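Local coordinates for pilin (PDB 3GLE), which builds the shaft of the streptococcal pilus as its major subunit, stacked head to tail through intermolecular isopeptide bonds, and supports adhesion to host cells, bacterial aggregation and biofilm formation, at residues 20-25 with 150-155; 37-42 with 102-107. The protein carries 2 engineered substitutions. All coordinates share one frame; numbering follows the deposited sequence. Where two conformers were deposited one is given.

How the contacts relate
Contact 1 pairs two parallel strands of one sheet, contact 2 two antiparallel strands of another, and their centres lie 11 Å apart, packed face to face inside the same domain. Along the chain, 37-42 and 102-107 are nested within the loop that contact 1 closes. The two meet at the intramolecular isopeptide site: K23 and position 155 are the cross-link partners and E104 the residue that promotes the bond. With the natural Asn replaced by A155, K23 forms a salt bridge with E104 in this variant, NZ to OE1 2.5 Å. The F153 and F41 rings pack with planes about 15° apart, CD2 to CE1 3.4 Å; separately, K23 makes a cation-pi contact with F39.

Contact 1. Residues 20-25 with 150-155; sequences TVTKNL and PIQFKA. Engineered in segment 150-155: A155 (natural residue Asn).
K23 reaches across to its neighbouring strand and sets NZ 3.4 Å from CB of A155, an engineered residue standing where the natural protein has Asn. The lysine leaves the backbone with CG anti to N, and a turn about CB-CG (chi2 76°) carries the chain across the F153 backbone carbonyl and CB, so that CD lies 3.7 Å from F153 O before CE and NZ arrive beside the alanine methyl. Here the first long strand and the last strand of the N-terminal domain run side by side and in the natural protein carry its Lys-Asn isopeptide cross-link, as in other Gram-positive pilin domains; in this variant the link is absent, and NZ pairs with E104. Flanking the pair, L25 CD2 touches A155 CB, and V21 CG1 comes in at the edge of the F153 ring, 3.8 Å from CD2. Beneath them the parallel backbones bond: T22 N takes I151 O, F153 N takes T22 O, N24 N takes F153 O at 2.9 Å, and A155 N takes N24 O. On the other face T22 CB rests against Q152 CG, while one water bridges T22 OG1 and I151 O. Further out, strand 80-86 borders 20-25 on its other edge, and Y120 meets the F153 ring edge-to-face.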
loop_
_atom_site.group_PDB
_atom_site.type_symbol
_atom_site.label_atom_id
_atom_site.label_comp_id
_atom_site.label_asym_id
_atom_site.label_seq_id
_atom_site.Cartn_x
_atom_site.Cartn_y
_atom_site.Cartn_z
ATOM N N THR A 20 22.457 -8.483 -3.885
ATOM C CA THR A 20 21.435 -7.460 -3.800
ATOM C C THR A 20 20.054 -8.085 -3.921
ATOM O O THR A 20 19.839 -8.994 -4.719
ATOM C CB THR A 20 21.623 -6.448 -4.936
ATOM O OG1 THR A 20 22.943 -5.905 -4.854
ATOM C CG2 THR A 20 20.608 -5.293 -4.863
ATOM N N VAL A 21 19.126 -7.602 -3.110
ATOM C CA VAL A 21 17.722 -7.901 -3.256
ATOM C C VAL A 21 17.020 -6.578 -3.545
ATOM O O VAL A 21 17.369 -5.558 -2.959
ATOM C CB VAL A 21 17.125 -8.521 -1.979
ATOM C CG1 VAL A 21 15.654 -8.821 -2.175
ATOM C CG2 VAL A 21 17.862 -9.770 -1.616
ATOM N N THR A 22 16.048 -6.605 -4.458
ATOM C CA THR A 22 15.292 -5.410 -4.841
ATOM C C THR A 22 13.835 -5.570 -4.453
ATOM O O THR A 22 13.247 -6.635 -4.653
ATOM C CB THR A 22 15.456 -5.127 -6.361
ATOM O OG1 THR A 22 16.829 -4.849 -6.627
ATOM C CG2 THR A 22 14.672 -3.911 -6.826
ATOM N N LYS A 23 13.258 -4.532 -3.857
ATOM C CA LYS A 23 11.816 -4.471 -3.656
ATOM C C LYS A 23 11.209 -3.444 -4.590
ATOM O O LYS A 23 11.699 -2.339 -4.674
ATOM C CB LYS A 23 11.468 -4.074 -2.226
ATOM C CG LYS A 23 9.984 -4.065 -1.978
ATOM C CD LYS A 23 9.432 -5.472 -1.829
ATOM C CE LYS A 23 7.903 -5.471 -1.810
ATOM N NZ LYS A 23 7.385 -6.880 -1.744
ATOM N N ASN A 24 10.122 -3.818 -5.259
ATOM C CA ASN A 24 9.324 -2.902 -6.063
ATOM C C ASN A 24 7.873 -2.793 -5.569
ATOM O O ASN A 24 7.243 -3.793 -5.286
ATOM C CB ASN A 24 9.373 -3.331 -7.535
ATOM C CG ASN A 24 10.648 -2.882 -8.208
ATOM O OD1 ASN A 24 10.866 -1.686 -8.384
ATOM N ND2 ASN A 24 11.514 -3.828 -8.561
ATOM N N LEU A 25 7.372 -1.572 -5.423
ATOM C CA LEU A 25 5.954 -1.351 -5.162
ATOM C C LEU A 25 5.285 -0.926 -6.439
ATOM O O LEU A 25 5.652 0.113 -6.999
ATOM C CB LEU A 25 5.741 -0.235 -4.148
ATOM C CG LEU A 25 5.895 -0.457 -2.658
ATOM C CD1 LEU A 25 5.220 0.690 -1.932
ATOM C CD2 LEU A 25 5.286 -1.768 -2.243
ATOM N N PRO A 150 17.609 -11.202 -11.463
ATOM C CA PRO A 150 17.952 -10.542 -10.206
ATOM C C PRO A 150 16.912 -10.884 -9.160
ATOM O O PRO A 150 15.736 -11.086 -9.488
ATOM C CB PRO A 150 17.843 -9.052 -10.548
ATOM C CG PRO A 150 18.031 -8.986 -12.064
ATOM C CD PRO A 150 17.293 -10.223 -12.528
ATOM N N ILE A 151 17.329 -10.957 -7.901
ATOM C CA ILE A 151 16.371 -11.211 -6.854
ATOM C C ILE A 151 15.498 -9.968 -6.650
ATOM O O ILE A 151 15.941 -8.955 -6.094
ATOM C CB ILE A 151 17.036 -11.633 -5.572
ATOM C CG1 ILE A 151 17.989 -12.785 -5.872
ATOM C CG2 ILE A 151 15.975 -12.032 -4.551
ATOM C CD1 ILE A 151 18.629 -13.290 -4.701
ATOM N N GLN A 152 14.263 -10.076 -7.141
ATOM C CA GLN A 152 13.290 -9.000 -7.072
ATOM C C GLN A 152 11.981 -9.517 -6.471
ATOM O O GLN A 152 11.497 -10.601 -6.835
ATOM C CB GLN A 152 13.036 -8.422 -8.470
ATOM C CG GLN A 152 14.162 -7.560 -9.024
ATOM C CD GLN A 152 14.024 -7.273 -10.523
ATOM O OE1 GLN A 152 13.300 -7.970 -11.247
ATOM N NE2 GLN A 152 14.736 -6.254 -10.993
ATOM N N PHE A 153 11.428 -8.749 -5.541
ATOM C CA PHE A 153 10.115 -9.016 -4.972
ATOM C C PHE A 153 9.252 -7.829 -5.342
ATOM O O PHE A 153 9.716 -6.704 -5.309
ATOM C CB PHE A 153 10.177 -9.214 -3.464
ATOM C CG PHE A 153 10.868 -10.473 -3.065
ATOM C CD1 PHE A 153 10.180 -11.689 -3.043
ATOM C CD2 PHE A 153 12.227 -10.468 -2.766
ATOM C CE1 PHE A 153 10.822 -12.855 -2.688
ATOM C CE2 PHE A 153 12.871 -11.651 -2.402
ATOM C CZ PHE A 153 12.168 -12.846 -2.373
ATOM N N LYS A 154 8.030 -8.105 -5.767
ATOM C CA LYS A 154 7.091 -7.066 -6.169
ATOM C C LYS A 154 5.843 -7.169 -5.295
ATOM O O LYS A 154 5.324 -8.270 -5.078
ATOM C CB LYS A 154 6.696 -7.257 -7.629
ATOM C CG LYS A 154 5.873 -6.093 -8.211
ATOM C CD LYS A 154 5.731 -6.244 -9.713
ATOM C CE LYS A 154 4.717 -7.331 -10.092
ATOM N NZ LYS A 154 4.598 -7.432 -11.583
ATOM N N ALA A 155 5.392 -6.041 -4.760
ATOM C CA ALA A 155 4.108 -5.988 -4.059
ATOM C C ALA A 155 3.200 -4.986 -4.774
ATOM O O ALA A 155 3.684 -3.955 -5.246
ATOM C CB ALA A 155 4.332 -5.552 -2.635
HETATM O O HOH W 1 19.899 -9.874 -7.280
HETATM O O HOH W 2 17.913 -7.128 -7.309
#

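Contact 2. Residues 37-42 with 102-107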
loop_
_atom_site.group_PDB
_atom_site.type_symbol
_atom_site.label_atom_id
_atom_site.label_comp_id
_atom_site.label_asym_id
_atom_site.label_seq_id
_atom_site.Cartn_x
_atom_site.Cartn_y
_atom_site.Cartn_z
ATOM N N THR A 37 6.197 1.297 6.263
ATOM C CA THR A 37 6.254 -0.159 6.492
ATOM C C THR A 37 7.575 -0.737 6.059
ATOM O O THR A 37 8.299 -0.118 5.279
ATOM C CB THR A 37 5.077 -0.911 5.782
ATOM O OG1 THR A 37 5.046 -2.263 6.239
ATOM C CG2 THR A 37 5.188 -0.872 4.223
ATOM N N ASP A 38 7.884 -1.940 6.527
ATOM C CA ASP A 38 9.058 -2.620 6.011
ATOM C C ASP A 38 8.759 -3.919 5.252
ATOM O O ASP A 38 7.665 -4.478 5.338
ATOM C CB ASP A 38 10.091 -2.827 7.117
ATOM C CG ASP A 38 9.569 -3.676 8.268
ATOM O OD1 ASP A 38 8.512 -4.348 8.096
ATOM O OD2 ASP A 38 10.229 -3.673 9.353
ATOM N N PHE A 39 9.744 -4.397 4.512
ATOM C CA PHE A 39 9.689 -5.742 3.969
ATOM C C PHE A 39 10.969 -6.442 4.371
ATOM O O PHE A 39 12.066 -5.849 4.296
ATOM C CB PHE A 39 9.524 -5.706 2.451
ATOM C CG PHE A 39 8.242 -5.064 1.999
ATOM C CD1 PHE A 39 7.073 -5.827 1.860
ATOM C CD2 PHE A 39 8.192 -3.699 1.720
ATOM C CE1 PHE A 39 5.880 -5.235 1.419
ATOM C CE2 PHE A 39 7.012 -3.089 1.316
ATOM C CZ PHE A 39 5.851 -3.859 1.151
ATOM N N THR A 40 10.838 -7.681 4.837
ATOM C CA THR A 40 12.000 -8.450 5.283
ATOM C C THR A 40 12.270 -9.626 4.343
ATOM O O THR A 40 11.339 -10.275 3.872
ATOM C CB THR A 40 11.852 -8.930 6.777
ATOM O OG1 THR A 40 10.664 -9.710 6.929
ATOM C CG2 THR A 40 11.709 -7.757 7.702
ATOM N N PHE A 41 13.540 -9.889 4.053
ATOM C CA PHE A 41 13.925 -11.013 3.214
ATOM C C PHE A 41 14.826 -11.942 3.987
ATOM O O PHE A 41 15.740 -11.497 4.668
ATOM C CB PHE A 41 14.596 -10.521 1.924
ATOM C CG PHE A 41 13.816 -9.438 1.255
ATOM C CD1 PHE A 41 12.591 -9.723 0.674
ATOM C CD2 PHE A 41 14.251 -8.131 1.293
ATOM C CE1 PHE A 41 11.850 -8.733 0.089
ATOM C CE2 PHE A 41 13.502 -7.126 0.713
ATOM C CZ PHE A 41 12.294 -7.431 0.121
ATOM N N LYS A 42 14.506 -13.230 3.914
ATOM C CA LYS A 42 15.240 -14.250 4.612
ATOM C C LYS A 42 16.002 -15.103 3.624
ATOM O O LYS A 42 15.465 -15.496 2.558
ATOM C CB LYS A 42 14.289 -15.135 5.426
ATOM C CG LYS A 42 15.020 -16.228 6.219
ATOM C CD LYS A 42 14.056 -17.000 7.089
ATOM C CE LYS A 42 14.729 -18.219 7.675
ATOM N NZ LYS A 42 13.789 -19.040 8.528
ATOM N N VAL A 102 15.713 -17.867 -0.890
ATOM C CA VAL A 102 15.448 -16.510 -0.462
ATOM C C VAL A 102 13.942 -16.289 -0.581
ATOM O O VAL A 102 13.344 -16.587 -1.626
ATOM C CB VAL A 102 16.254 -15.486 -1.298
ATOM C CG1 VAL A 102 15.838 -14.024 -0.980
ATOM C CG2 VAL A 102 17.755 -15.699 -1.073
ATOM N N THR A 103 13.341 -15.806 0.503
ATOM C CA THR A 103 11.915 -15.510 0.566
ATOM C C THR A 103 11.690 -14.127 1.194
ATOM O O THR A 103 12.582 -13.569 1.834
ATOM C CB THR A 103 11.155 -16.544 1.419
ATOM O OG1 THR A 103 11.888 -16.780 2.641
ATOM C CG2 THR A 103 10.990 -17.876 0.658
ATOM N N GLU A 104 10.498 -13.582 0.990
ATOM C CA GLU A 104 10.055 -12.396 1.696
ATOM C C GLU A 104 9.144 -12.810 2.877
ATOM O O GLU A 104 8.237 -13.628 2.721
ATOM C CB GLU A 104 9.311 -11.459 0.732
ATOM C CG GLU A 104 8.789 -10.198 1.400
ATOM C CD GLU A 104 7.908 -9.359 0.501
ATOM O OE1 GLU A 104 8.431 -8.696 -0.437
ATOM O OE2 GLU A 104 6.682 -9.348 0.756
ATOM N N GLU A 105 9.383 -12.242 4.054
ATOM C CA GLU A 105 8.568 -12.569 5.217
ATOM C C GLU A 105 7.798 -11.360 5.707
ATOM O O GLU A 105 8.368 -10.283 5.859
ATOM C CB GLU A 105 9.438 -13.077 6.361
ATOM C CG GLU A 105 9.841 -14.528 6.259
ATOM C CD GLU A 105 10.077 -15.161 7.622
ATOM O OE1 GLU A 105 10.706 -16.249 7.661
ATOM O OE2 GLU A 105 9.629 -14.577 8.647
ATOM N N LYS A 106 6.512 -11.534 5.986
ATOM C CA LYS A 106 5.769 -10.464 6.644
ATOM C C LYS A 106 4.747 -10.982 7.657
ATOM O O LYS A 106 3.724 -11.565 7.281
ATOM C CB LYS A 106 5.115 -9.533 5.617
ATOM C CG LYS A 106 4.509 -8.258 6.226
ATOM C CD LYS A 106 5.549 -7.455 6.987
ATOM C CE LYS A 106 5.000 -6.101 7.397
ATOM N NZ LYS A 106 5.996 -5.323 8.192
ATOM N N ILE A 107 5.029 -10.762 8.938
ATOM C CA ILE A 107 4.146 -11.209 10.017
ATOM C C ILE A 107 2.725 -10.628 9.846
ATOM O O ILE A 107 1.803 -11.348 9.443
ATOM C CB ILE A 107 4.733 -10.869 11.408
ATOM C CG1 ILE A 107 6.164 -11.429 11.561
ATOM C CG2 ILE A 107 3.807 -11.352 12.528
ATOM C CD1 ILE A 107 6.265 -12.838 12.164
HETATM O O HOH W 3 4.582 -2.880 8.956
HETATM O O HOH W 4 14.169 -18.132 2.884
#
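K106 NZ is gripped from several directions: it forms a salt bridge with D38 OD1 at 2.7 Å, a weak bond to D38 O, and a bond to a water that also holds T37 OG1. The lysine bends at chi2 and runs on alongside 37-42 toward T37, crossing the D38 side chain at about a right angle; the other carboxylate oxygen, OD2, pairs with K67. Next along, T40 OG1 donates to E105 O at 2.6 Å, from a position tilted 32° off the carbonyl plane, while E105 N returns a bond to T40 O. These strands belong to the facing sheet of the same beta sandwich. T40-E105 and K42-T103 are antiparallel hydrogen-bonded pairs, the latter with K42 N to T103 O 2.9 Å and T103 N to K42 O 3.0 Å; F41-E104 is the non-hydrogen-bonded pair between the two. On the inward face E104, the residue that promotes the isopeptide bond and the partner of K23, extends alongside F41, its OE1 at the ring edge, 3.5 Å from CE1, with carboxylate and ring planes 54° apart. F39 approaches the same carboxylate obliquely, CD1 lying 3.7 Å from OE2. On the opposite face K42 CD lies against E105 OE1, but K42 NZ stays 4.2 Å from E105 OE1, beyond a salt bridge, and has a long, weak ion pair with E44.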